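Local atomic coordinates of uncharacterized protein (Parabacteroides merdae, PDB entry 4MXN), a protein that is uncharacterized but probably acts as a glycosyl hydrolase of family 28, cutting glycosidic bonds in pectin-like polysaccharides. Residues Ser202-Val207 with Gly225-Leu230; Cys152-Glu157 with Ile175-His180; Ile78-Val83 with Gly114-Ile119; Glu162-Gln167 with Asp185-Asn190. One frame throughout, in Å; residues are numbered along the deposited sequence. Where two conformers were deposited one is given.

Contact 1. Residues Ser202-Val207 with Gly225-Leu230; sequences SGCDGV and GTSRNL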
loop_
_atom_site.group_PDB
_atom_site.type_symbol
_atom_site.label_atom_id
_atom_site.label_comp_id
_atom_site.label_asym_id
_atom_site.label_seq_id
_atom_site.Cartn_x
_atom_site.Cartn_y
_atom_site.Cartn_z
ATOM N N SER A 202 -2.741 -1.574 14.751
ATOM C CA SER A 202 -2.302 -1.267 16.116
ATOM C C SER A 202 -2.585 0.194 16.431
ATOM O O SER A 202 -2.384 1.051 15.565
ATOM C CB SER A 202 -0.821 -1.586 16.320
ATOM O OG SER A 202 0.028 -0.725 15.583
ATOM N N GLY A 203 -3.049 0.439 17.659
ATOM C CA GLY A 203 -3.355 1.754 18.209
ATOM C C GLY A 203 -4.260 2.665 17.396
ATOM O O GLY A 203 -4.163 3.885 17.529
ATOM N N CYS A 204 -5.146 2.098 16.563
ATOM C CA CYS A 204 -6.038 2.910 15.739
ATOM C C CYS A 204 -7.309 3.294 16.495
ATOM O O CYS A 204 -7.705 2.639 17.468
ATOM C CB CYS A 204 -6.376 2.195 14.434
ATOM S SG CYS A 204 -4.983 2.009 13.300
ATOM N N ASP A 205 -7.957 4.371 16.040
ATOM C CA ASP A 205 -9.224 4.801 16.608
ATOM C C ASP A 205 -10.165 5.111 15.452
ATOM O O ASP A 205 -10.052 6.158 14.815
ATOM C CB ASP A 205 -9.062 6.001 17.575
ATOM C CG ASP A 205 -10.362 6.578 18.127
ATOM O OD1 ASP A 205 -11.428 5.916 17.986
ATOM O OD2 ASP A 205 -10.329 7.705 18.647
ATOM N N GLY A 206 -11.102 4.203 15.217
ATOM C CA GLY A 206 -12.097 4.349 14.161
ATOM C C GLY A 206 -11.570 3.763 12.867
ATOM O O GLY A 206 -10.856 4.434 12.112
ATOM N N VAL A 207 -11.829 2.469 12.657
ATOM C CA VAL A 207 -11.441 1.754 11.438
ATOM C C VAL A 207 -12.669 1.006 10.979
ATOM O O VAL A 207 -13.157 0.118 11.691
ATOM C CB VAL A 207 -10.186 0.841 11.566
ATOM C CG1 VAL A 207 -9.864 0.151 10.235
ATOM C CG2 VAL A 207 -8.971 1.633 12.062
ATOM N N GLY A 225 -4.089 -5.534 19.500
ATOM C CA GLY A 225 -5.184 -5.436 20.453
ATOM C C GLY A 225 -5.229 -4.102 21.176
ATOM O O GLY A 225 -5.737 -4.025 22.294
ATOM N N THR A 226 -4.709 -3.038 20.544
ATOM C CA THR A 226 -4.650 -1.698 21.143
ATOM C C THR A 226 -5.529 -0.683 20.370
ATOM O O THR A 226 -5.413 0.526 20.608
ATOM C CB THR A 226 -3.188 -1.214 21.222
ATOM O OG1 THR A 226 -2.612 -1.215 19.911
ATOM C CG2 THR A 226 -2.333 -2.051 22.169
ATOM N N SER A 227 -6.430 -1.174 19.489
ATOM C CA SER A 227 -7.300 -0.308 18.697
ATOM C C SER A 227 -8.737 -0.280 19.230
ATOM O O SER A 227 -9.147 -1.172 19.980
ATOM C CB SER A 227 -7.302 -0.733 17.233
ATOM O OG SER A 227 -6.009 -0.639 16.661
ATOM N N ARG A 228 -9.496 0.757 18.859
ATOM C CA ARG A 228 -10.890 0.902 19.292
ATOM C C ARG A 228 -11.748 1.375 18.127
ATOM O O ARG A 228 -11.203 1.863 17.132
ATOM C CB ARG A 228 -11.014 1.844 20.504
ATOM C CG ARG A 228 -10.628 3.287 20.243
ATOM C CD ARG A 228 -10.597 4.056 21.541
ATOM N NE ARG A 228 -10.759 5.489 21.309
ATOM C CZ ARG A 228 -10.193 6.438 22.046
ATOM N NH1 ARG A 228 -9.403 6.117 23.063
ATOM N NH2 ARG A 228 -10.408 7.716 21.769
ATOM N N ASN A 229 -13.084 1.232 18.262
ATOM C CA ASN A 229 -14.062 1.603 17.232
ATOM C C ASN A 229 -13.718 0.922 15.879
ATOM O O ASN A 229 -13.640 1.571 14.837
ATOM C CB ASN A 229 -14.191 3.133 17.107
ATOM C CG ASN A 229 -14.732 3.762 18.373
ATOM O OD1 ASN A 229 -15.833 3.436 18.824
ATOM N ND2 ASN A 229 -13.963 4.653 18.994
ATOM N N LEU A 230 -13.498 -0.397 15.926
ATOM C CA LEU A 230 -13.239 -1.229 14.752
ATOM C C LEU A 230 -14.546 -1.862 14.301
ATOM O O LEU A 230 -15.234 -2.479 15.126
ATOM C CB LEU A 230 -12.198 -2.333 15.037
ATOM C CG LEU A 230 -10.833 -1.952 15.595
ATOM C CD1 LEU A 230 -9.991 -3.183 15.776
ATOM C CD2 LEU A 230 -10.078 -0.999 14.678
#

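Contact 2. Residues Cys152-Glu157 with Ile175-His180; sequences CMEGCE and IYKDCH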
loop_
_atom_site.group_PDB
_atom_site.type_symbol
_atom_site.label_atom_id
_atom_site.label_comp_id
_atom_site.label_asym_id
_atom_site.label_seq_id
_atom_site.Cartn_x
_atom_site.Cartn_y
_atom_site.Cartn_z
ATOM N N CYS A 152 1.105 1.349 3.910
ATOM C CA CYS A 152 1.424 1.540 5.322
ATOM C C CYS A 152 1.086 2.974 5.738
ATOM O O CYS A 152 1.668 3.916 5.192
ATOM C CB CYS A 152 2.882 1.202 5.627
ATOM S SG CYS A 152 3.322 1.332 7.383
HETATM N N MSE A 153 0.169 3.130 6.710
HETATM C CA MSE A 153 -0.207 4.450 7.237
HETATM C C MSE A 153 0.106 4.530 8.712
HETATM O O MSE A 153 -0.312 3.665 9.482
HETATM C CB MSE A 153 -1.693 4.767 7.014
HETATM C CG MSE A 153 -1.976 5.422 5.694
HETATM SE SE MSE A 153 -2.545 4.095 4.402
HETATM C CE MSE A 153 -2.421 5.217 2.808
ATOM N N GLU A 154 0.832 5.570 9.118
ATOM C CA GLU A 154 1.162 5.747 10.532
ATOM C C GLU A 154 0.846 7.171 10.982
ATOM O O GLU A 154 1.355 8.129 10.397
ATOM C CB GLU A 154 2.622 5.390 10.838
ATOM C CG GLU A 154 2.882 5.245 12.336
ATOM C CD GLU A 154 4.326 5.011 12.732
ATOM O OE1 GLU A 154 5.077 4.380 11.951
ATOM O OE2 GLU A 154 4.704 5.441 13.845
ATOM N N GLY A 155 0.050 7.285 12.035
ATOM C CA GLY A 155 -0.332 8.567 12.630
ATOM C C GLY A 155 -1.173 9.444 11.723
ATOM O O GLY A 155 -1.176 10.663 11.873
ATOM N N CYS A 156 -1.886 8.833 10.777
ATOM C CA CYS A 156 -2.700 9.545 9.806
ATOM C C CYS A 156 -4.142 9.717 10.286
ATOM O O CYS A 156 -4.619 8.948 11.115
ATOM C CB CYS A 156 -2.641 8.837 8.457
ATOM S SG CYS A 156 -0.995 8.858 7.693
ATOM N N GLU A 157 -4.832 10.744 9.765
ATOM C CA GLU A 157 -6.230 11.018 10.106
ATOM C C GLU A 157 -7.058 11.150 8.832
ATOM O O GLU A 157 -6.587 11.788 7.897
ATOM C CB GLU A 157 -6.314 12.317 10.941
ATOM C CG GLU A 157 -5.778 12.181 12.354
ATOM C CD GLU A 157 -6.035 13.338 13.299
ATOM O OE1 GLU A 157 -6.763 14.288 12.925
ATOM O OE2 GLU A 157 -5.513 13.277 14.434
ATOM N N ILE A 175 -0.841 -1.934 6.448
ATOM C CA ILE A 175 -0.451 -1.655 7.839
ATOM C C ILE A 175 -1.089 -0.349 8.261
ATOM O O ILE A 175 -0.922 0.660 7.570
ATOM C CB ILE A 175 1.090 -1.628 8.047
ATOM C CG1 ILE A 175 1.754 -2.998 7.705
ATOM C CG2 ILE A 175 1.440 -1.185 9.506
ATOM C CD1 ILE A 175 3.253 -2.934 7.656
ATOM N N TYR A 176 -1.852 -0.371 9.366
ATOM C CA TYR A 176 -2.492 0.822 9.933
ATOM C C TYR A 176 -2.020 0.926 11.359
ATOM O O TYR A 176 -2.261 0.019 12.171
ATOM C CB TYR A 176 -4.037 0.780 9.817
ATOM C CG TYR A 176 -4.505 0.571 8.394
ATOM C CD1 TYR A 176 -4.462 1.610 7.464
ATOM C CD2 TYR A 176 -4.954 -0.672 7.963
ATOM C CE1 TYR A 176 -4.841 1.407 6.135
ATOM C CE2 TYR A 176 -5.339 -0.885 6.637
ATOM C CZ TYR A 176 -5.290 0.162 5.732
ATOM O OH TYR A 176 -5.652 -0.044 4.425
ATOM N N LYS A 177 -1.246 1.980 11.638
ATOM C CA LYS A 177 -0.660 2.200 12.946
ATOM C C LYS A 177 -0.985 3.599 13.440
ATOM O O LYS A 177 -0.667 4.564 12.750
ATOM C CB LYS A 177 0.871 1.987 12.886
ATOM C CG LYS A 177 1.553 2.146 14.235
ATOM C CD LYS A 177 3.033 1.792 14.193
ATOM C CE LYS A 177 3.717 2.092 15.514
ATOM N NZ LYS A 177 3.182 1.287 16.646
ATOM N N ASP A 178 -1.619 3.707 14.638
ATOM C CA ASP A 178 -1.967 4.968 15.324
ATOM C C ASP A 178 -2.737 5.924 14.404
ATOM O O ASP A 178 -2.499 7.127 14.421
ATOM C CB ASP A 178 -0.698 5.662 15.874
ATOM C CG ASP A 178 0.173 4.796 16.767
ATOM O OD1 ASP A 178 -0.385 3.950 17.503
ATOM O OD2 ASP A 178 1.410 4.982 16.749
ATOM N N CYS A 179 -3.655 5.381 13.600
ATOM C CA CYS A 179 -4.463 6.165 12.675
ATOM C C CYS A 179 -5.847 6.446 13.266
ATOM O O CYS A 179 -6.324 5.710 14.132
ATOM C CB CYS A 179 -4.584 5.461 11.326
ATOM S SG CYS A 179 -3.045 5.363 10.387
ATOM N N HIS A 180 -6.485 7.525 12.783
ATOM C CA HIS A 180 -7.831 7.940 13.179
ATOM C C HIS A 180 -8.709 8.018 11.945
ATOM O O HIS A 180 -8.287 8.605 10.956
ATOM C CB HIS A 180 -7.825 9.325 13.873
ATOM C CG HIS A 180 -7.218 9.367 15.240
ATOM N ND1 HIS A 180 -5.883 9.691 15.426
ATOM C CD2 HIS A 180 -7.805 9.241 16.450
ATOM C CE1 HIS A 180 -5.700 9.717 16.735
ATOM N NE2 HIS A 180 -6.821 9.427 17.390
HETATM O O HOH W 1 3.112 6.631 15.638
#

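Contact 3. Residues Ile78-Val83 with Gly114-Ile119; sequences IEEGAV and GGKGII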
loop_
_atom_site.group_PDB
_atom_site.type_symbol
_atom_site.label_atom_id
_atom_site.label_comp_id
_atom_site.label_asym_id
_atom_site.label_seq_id
_atom_site.Cartn_x
_atom_site.Cartn_y
_atom_site.Cartn_z
ATOM N N ILE A 78 -5.618 4.274 -8.950
ATOM C CA ILE A 78 -5.057 3.270 -9.870
ATOM C C ILE A 78 -6.274 2.704 -10.577
ATOM O O ILE A 78 -7.001 1.913 -9.992
ATOM C CB ILE A 78 -4.182 2.208 -9.142
ATOM C CG1 ILE A 78 -3.073 2.924 -8.313
ATOM C CG2 ILE A 78 -3.538 1.247 -10.174
ATOM C CD1 ILE A 78 -2.779 2.294 -7.043
ATOM N N GLU A 79 -6.570 3.192 -11.791
ATOM C CA GLU A 79 -7.814 2.798 -12.443
ATOM C C GLU A 79 -7.747 1.370 -12.979
ATOM O O GLU A 79 -6.661 0.799 -13.065
ATOM C CB GLU A 79 -8.216 3.789 -13.545
ATOM C CG GLU A 79 -8.371 5.232 -13.067
ATOM C CD GLU A 79 -9.419 5.581 -12.021
ATOM O OE1 GLU A 79 -10.352 4.778 -11.784
ATOM O OE2 GLU A 79 -9.316 6.693 -11.456
ATOM N N GLU A 80 -8.932 0.787 -13.310
ATOM C CA GLU A 80 -9.021 -0.559 -13.848
ATOM C C GLU A 80 -8.130 -0.660 -15.080
ATOM O O GLU A 80 -8.146 0.230 -15.922
ATOM C CB GLU A 80 -10.477 -0.935 -14.178
ATOM C CG GLU A 80 -10.672 -2.442 -14.148
ATOM C CD GLU A 80 -12.098 -2.944 -14.257
ATOM O OE1 GLU A 80 -12.814 -2.506 -15.188
ATOM O OE2 GLU A 80 -12.480 -3.830 -13.457
ATOM N N GLY A 81 -7.314 -1.692 -15.140
ATOM C CA GLY A 81 -6.381 -1.847 -16.254
ATOM C C GLY A 81 -5.012 -1.254 -15.970
ATOM O O GLY A 81 -4.080 -1.466 -16.752
ATOM N N ALA A 82 -4.874 -0.482 -14.865
ATOM C CA ALA A 82 -3.576 0.083 -14.465
ATOM C C ALA A 82 -2.969 -0.769 -13.366
ATOM O O ALA A 82 -3.690 -1.323 -12.530
ATOM C CB ALA A 82 -3.713 1.532 -13.991
ATOM N N VAL A 83 -1.644 -0.926 -13.393
ATOM C CA VAL A 83 -0.950 -1.678 -12.346
ATOM C C VAL A 83 0.194 -0.821 -11.830
ATOM O O VAL A 83 0.992 -0.346 -12.649
ATOM C CB VAL A 83 -0.405 -3.068 -12.814
ATOM C CG1 VAL A 83 0.150 -3.880 -11.631
ATOM C CG2 VAL A 83 -1.435 -3.874 -13.613
ATOM N N GLY A 114 -7.537 4.731 -4.246
ATOM C CA GLY A 114 -8.727 4.193 -4.884
ATOM C C GLY A 114 -8.477 3.700 -6.290
ATOM O O GLY A 114 -7.332 3.707 -6.761
ATOM N N GLY A 115 -9.557 3.293 -6.952
ATOM C CA GLY A 115 -9.509 2.769 -8.316
ATOM C C GLY A 115 -9.523 1.256 -8.341
ATOM O O GLY A 115 -9.103 0.612 -7.377
ATOM N N LYS A 116 -10.008 0.667 -9.436
ATOM C CA LYS A 116 -10.134 -0.793 -9.538
ATOM C C LYS A 116 -8.863 -1.478 -10.053
ATOM O O LYS A 116 -8.884 -2.684 -10.313
ATOM C CB LYS A 116 -11.329 -1.154 -10.431
ATOM C CG LYS A 116 -12.675 -0.900 -9.769
ATOM C CD LYS A 116 -13.790 -1.241 -10.735
ATOM C CE LYS A 116 -15.120 -0.738 -10.259
ATOM N NZ LYS A 116 -16.201 -1.138 -11.177
ATOM N N GLY A 117 -7.763 -0.722 -10.136
ATOM C CA GLY A 117 -6.464 -1.226 -10.565
ATOM C C GLY A 117 -5.798 -2.094 -9.513
ATOM O O GLY A 117 -6.402 -2.414 -8.486
ATOM N N ILE A 118 -4.518 -2.432 -9.749
ATOM C CA ILE A 118 -3.745 -3.349 -8.913
ATOM C C ILE A 118 -2.460 -2.685 -8.418
ATOM O O ILE A 118 -1.848 -1.896 -9.143
ATOM C CB ILE A 118 -3.400 -4.648 -9.757
ATOM C CG1 ILE A 118 -4.669 -5.416 -10.196
ATOM C CG2 ILE A 118 -2.381 -5.598 -9.057
ATOM C CD1 ILE A 118 -4.464 -6.428 -11.413
ATOM N N ILE A 119 -2.075 -3.009 -7.180
ATOM C CA ILE A 119 -0.767 -2.715 -6.584
ATOM C C ILE A 119 -0.101 -4.088 -6.462
ATOM O O ILE A 119 -0.610 -4.952 -5.733
ATOM C CB ILE A 119 -0.786 -1.923 -5.257
ATOM C CG1 ILE A 119 -1.688 -0.680 -5.358
ATOM C CG2 ILE A 119 0.656 -1.545 -4.866
ATOM C CD1 ILE A 119 -1.850 0.169 -3.992
HETATM O O HOH W 2 -11.276 2.347 -11.697
#

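Contact 4. Residues Glu162-Gln167 with Asp185-Asn190; sequences EQVTLQ and DKVVVN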
loop_
_atom_site.group_PDB
_atom_site.type_symbol
_atom_site.label_atom_id
_atom_site.label_comp_id
_atom_site.label_asym_id
_atom_site.label_seq_id
_atom_site.Cartn_x
_atom_site.Cartn_y
_atom_site.Cartn_z
ATOM N N GLU A 162 -10.051 2.310 -1.038
ATOM C CA GLU A 162 -11.155 1.596 -1.686
ATOM C C GLU A 162 -10.773 0.968 -3.024
ATOM O O GLU A 162 -9.818 1.406 -3.673
ATOM C CB GLU A 162 -12.372 2.533 -1.893
ATOM C CG GLU A 162 -12.138 3.730 -2.812
ATOM C CD GLU A 162 -13.380 4.520 -3.188
ATOM O OE1 GLU A 162 -14.487 4.199 -2.691
ATOM O OE2 GLU A 162 -13.239 5.470 -3.987
ATOM N N GLN A 163 -11.542 -0.067 -3.421
ATOM C CA GLN A 163 -11.618 -0.754 -4.723
ATOM C C GLN A 163 -10.361 -1.465 -5.204
ATOM O O GLN A 163 -10.479 -2.376 -6.030
ATOM C CB GLN A 163 -11.995 0.251 -5.837
ATOM C CG GLN A 163 -13.253 1.085 -5.598
ATOM C CD GLN A 163 -13.326 2.176 -6.635
ATOM O OE1 GLN A 163 -12.512 3.118 -6.648
ATOM N NE2 GLN A 163 -14.285 2.057 -7.546
ATOM N N VAL A 164 -9.170 -0.996 -4.792
ATOM C CA VAL A 164 -7.895 -1.536 -5.294
ATOM C C VAL A 164 -7.709 -3.040 -4.999
ATOM O O VAL A 164 -8.261 -3.571 -4.042
ATOM C CB VAL A 164 -6.654 -0.738 -4.786
ATOM C CG1 VAL A 164 -6.599 0.655 -5.400
ATOM C CG2 VAL A 164 -6.600 -0.664 -3.251
ATOM N N THR A 165 -6.934 -3.700 -5.853
ATOM C CA THR A 165 -6.515 -5.081 -5.662
ATOM C C THR A 165 -5.077 -4.990 -5.164
ATOM O O THR A 165 -4.233 -4.392 -5.826
ATOM C CB THR A 165 -6.713 -5.931 -6.934
ATOM O OG1 THR A 165 -8.124 -6.149 -7.134
ATOM C CG2 THR A 165 -6.006 -7.283 -6.837
ATOM N N LEU A 166 -4.821 -5.538 -3.972
ATOM C CA LEU A 166 -3.496 -5.557 -3.346
ATOM C C LEU A 166 -2.958 -6.945 -3.586
ATOM O O LEU A 166 -3.514 -7.925 -3.084
ATOM C CB LEU A 166 -3.617 -5.199 -1.840
ATOM C CG LEU A 166 -4.188 -3.795 -1.567
ATOM C CD1 LEU A 166 -4.324 -3.537 -0.094
ATOM C CD2 LEU A 166 -3.328 -2.716 -2.235
ATOM N N GLN A 167 -1.945 -7.044 -4.432
ATOM C CA GLN A 167 -1.473 -8.348 -4.859
ATOM C C GLN A 167 -0.020 -8.627 -4.541
ATOM O O GLN A 167 0.872 -7.835 -4.868
ATOM C CB GLN A 167 -1.693 -8.457 -6.372
ATOM C CG GLN A 167 -1.201 -9.737 -7.047
ATOM C CD GLN A 167 -1.592 -9.736 -8.501
ATOM O OE1 GLN A 167 -2.763 -9.875 -8.855
ATOM N NE2 GLN A 167 -0.637 -9.501 -9.364
ATOM N N ASP A 185 -12.782 0.017 1.884
ATOM C CA ASP A 185 -13.997 -0.459 1.228
ATOM C C ASP A 185 -13.754 -1.172 -0.095
ATOM O O ASP A 185 -13.074 -0.625 -0.948
ATOM C CB ASP A 185 -14.933 0.742 0.968
ATOM C CG ASP A 185 -15.669 1.237 2.191
ATOM O OD1 ASP A 185 -15.106 2.063 2.924
ATOM O OD2 ASP A 185 -16.817 0.794 2.409
ATOM N N LYS A 186 -14.358 -2.363 -0.296
ATOM C CA LYS A 186 -14.294 -3.136 -1.566
ATOM C C LYS A 186 -12.825 -3.439 -2.011
ATOM O O LYS A 186 -12.524 -3.499 -3.207
ATOM C CB LYS A 186 -15.070 -2.395 -2.693
ATOM C CG LYS A 186 -16.518 -2.043 -2.319
ATOM C CD LYS A 186 -17.104 -0.953 -3.223
ATOM C CE LYS A 186 -18.418 -0.424 -2.697
ATOM N NZ LYS A 186 -18.217 0.615 -1.655
ATOM N N VAL A 187 -11.931 -3.644 -1.040
ATOM C CA VAL A 187 -10.527 -3.930 -1.361
ATOM C C VAL A 187 -10.361 -5.449 -1.510
ATOM O O VAL A 187 -11.007 -6.214 -0.810
ATOM C CB VAL A 187 -9.530 -3.312 -0.329
ATOM C CG1 VAL A 187 -8.083 -3.766 -0.579
ATOM C CG2 VAL A 187 -9.602 -1.785 -0.342
ATOM N N VAL A 188 -9.543 -5.875 -2.457
ATOM C CA VAL A 188 -9.281 -7.291 -2.677
ATOM C C VAL A 188 -7.806 -7.525 -2.343
ATOM O O VAL A 188 -6.948 -6.804 -2.861
ATOM C CB VAL A 188 -9.639 -7.748 -4.121
ATOM C CG1 VAL A 188 -9.160 -9.184 -4.397
ATOM C CG2 VAL A 188 -11.148 -7.596 -4.405
ATOM N N VAL A 189 -7.510 -8.497 -1.448
ATOM C CA VAL A 189 -6.115 -8.848 -1.153
ATOM C C VAL A 189 -5.855 -10.225 -1.772
ATOM O O VAL A 189 -6.518 -11.198 -1.397
ATOM C CB VAL A 189 -5.706 -8.793 0.347
ATOM C CG1 VAL A 189 -4.244 -9.190 0.524
ATOM C CG2 VAL A 189 -5.956 -7.409 0.949
ATOM N N ASN A 190 -4.937 -10.282 -2.764
ATOM C CA ASN A 190 -4.536 -11.526 -3.431
ATOM C C ASN A 190 -3.167 -11.888 -2.903
ATOM O O ASN A 190 -2.240 -11.103 -3.045
ATOM C CB ASN A 190 -4.559 -11.402 -4.958
ATOM C CG ASN A 190 -5.948 -11.333 -5.542
ATOM O OD1 ASN A 190 -6.888 -11.955 -5.051
ATOM N ND2 ASN A 190 -6.091 -10.653 -6.661
#

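Contact 1. Residues Ser202-Val207 with Gly225-Leu230
Asp-205 pairs with Arg-228 and Val-207 with Leu-230 in parallel register, and the backbone bonds Arg-228 N to Cys-204 O, Gly-206 N to Arg-228 O and Val-207 N to Asn-229 O join the two runs. Before this paired part, side-chain hydroxyls take over as acceptors. Thr-226 OG1 receives Gly-203 N at 2.8 Å. Ser-227 OG receives Cys-204 N at 2.9 Å. The threonine hydroxyl sits between its own backbone N and carbonyl carbon (chi1 58°), which turns it to the glycine N-H. The two segments are matching corners of successive turns in a right-handed parallel beta-helix, the fold of family 28. Gly-203 and Gly-206 both have positive phi, and a side chain at Gly-206 would jam against the preceding carbonyl. Asp-205 is gripped by two neighbours. Its OD1 is met nearly along the C-O axis by Asn-229 ND2 at 3.0 Å, and the donor's amide plane contains the acceptor. Its OD2 forms a salt bridge with Arg-228 NH2 at 3.1 Å, but the hydrogen bond in it is weak. The carboxylate and guanidinium planes are 66° apart, and the arginine is poorly ordered. Replacing Asp-205 by an alanine would probably leave Asn-229 ND2 without this acceptor and the Arg-228 guanidinium without its countercharge. On the other face, Leu-230 CD2 packs against Val-207 CB at 3.6 Å, with the two side chains side by side. Inward, Cys-204 touches Cys-179 and Tyr-176 of the preceding turn.

Contact 2. Residues Cys152-Glu157 with Ile175-His180
A cysteine sulfur lies against the backbone of the partner segment: Cys-179 SG is 3.3 Å from Met-153 O and 3.7 Å from Met-153 CB. Set beside its own backbone N (chi1 -68°), where it meets Met-153 O, the same sulfur also accepts a weak hydrogen bond from Cys-156 N at 3.7 Å. The strands run parallel, 2° apart, and are joined by Met-153 N to Ile-175 O, Lys-177 N to Met-153 O and Gly-155 N to Lys-177 O. After the turn, His-180 N bonds to Cys-156 O. In one of its two modelled conformers, Met-153, a selenomethionine, lies alongside Tyr-176 in a Met-aromatic contact. Its SE approaches CE1 of the ring obliquely at 3.9 Å. On the other face, Glu-154 and Lys-177 run side by side, touching through CD and CD at 3.8 Å. One water donates to both Glu-154 OE2 and Asp-178 OD2, bridging two nearby carboxylates that would probably repel each other without it. Cys-152 SG rests on Ile-175 CB and is tied to Cys-99 by a disulfide. Strand 151-154 lies between strands 104-106 and 174-177, and strand 199-202 follows on the far side of 174-177. Met-153 and Tyr-176 point inward to strand 159-162.

Contact 3. Residues Ile78-Val83 with Gly114-Ile119
Ile-78 is held at both its backbone polar atoms by the segment opposite. Its N donates to Gly-114 O at 2.8 Å. Its O accepts from Gly-117 N at 2.7 Å, with the donor above the carbonyl plane. Further on, Ile-118 N bonds to Ala-82 O at 3.1 Å, this time in the carbonyl plane. Within 78-83, Ala-82 N returns to Glu-79 O and closes a type II turn. Other polar groups at the corner share one water. It donates to Glu-79 OE1 at 2.6 Å and accepts from Glu-80 N and Lys-116 N. The Glu-79 carboxylate also has a salt bridge from OE1 to Arg-77, and Gly-115 N is satisfied by Gln-163 OE1 of the next turn. Glycines make the close approach possible. A side chain on Gly-115 would run into Ile-78 O, and one on Gly-117 would strike Ile-78 CG2 and the carbonyls of Glu-79 and Ala-82. Inside, Ile-78 CD1 meets Ile-119 CG1 at 3.6 Å, the two chains crossing at about a right angle. On the other face, Val-83 CG1 lies alongside Ile-118 CG2 at 4.0 Å. Glu-80 and Lys-116 touch through their CB atoms. Equivalent bends stacked in successive turns, with parallel strands leading in and out, are typical of the right-handed parallel beta-helix of family 28.

Contact 4. Residues Glu162-Gln167 with Asp185-Asn190
Thr-165 and Val-188 lie side by side and point the same way, with OG1 of the threonine 3.7 Å from CB of the valine. They belong to neighbouring turns of the parallel beta-helix, where strands 165-167 and 188-190 run 17° apart. Leu-166 N to Val-188 O and Asn-190 N to Leu-166 O join these strands. Val-188 N bonds to Val-164 O where the strands begin, and further back Gln-163 N bonds to Asp-185 O. On the inner face, Leu-166 and Val-187 meet at a slant, CD1 to CG1 at 3.8 Å. Val-187 CG1 stands anti to its backbone N (chi1 173°), and this also places it 3.5 Å from Val-164 O. CG2 of the same valine reaches Glu-162 CA. Shortening Val-187 to an alanine would probably open a gap beside Leu-166 CD1 and leave the leucine end less firmly seated. The leucine and Val-189 also pack on Glu-174. On the outer face, Asn-190 slants across both Thr-165 and Gln-167. Its amide plane is 30° from that of Gln-167, and its ND2 comes within 3.4 Å of Thr-165 CG2.

How the contacts relate
All four contacts join successive turns of one beta-helix, at different places along it or on different sides of the same turns. Contacts 3 and 4 are adjacent, centres about 9 Å apart, and meet where Ile-119 pairs with Thr-165 and Gln-167. Contacts 1 and 2 likewise adjoin, through Cys-179 and Asp-205. Contacts 2 and 4 pair the same two turns, nearest atoms about 6 Å apart. Contacts 2, 3 and 4 are partly buried, whereas contact 1 lies at the surface. Their chemistry differs: sulfur and aromatic groups in contact 2, aliphatic groups in contact 4, glycines and isoleucines in contact 3, hydroxyls and a salt bridge in contact 1. Contacts 2 and 3 each hold a bridging water.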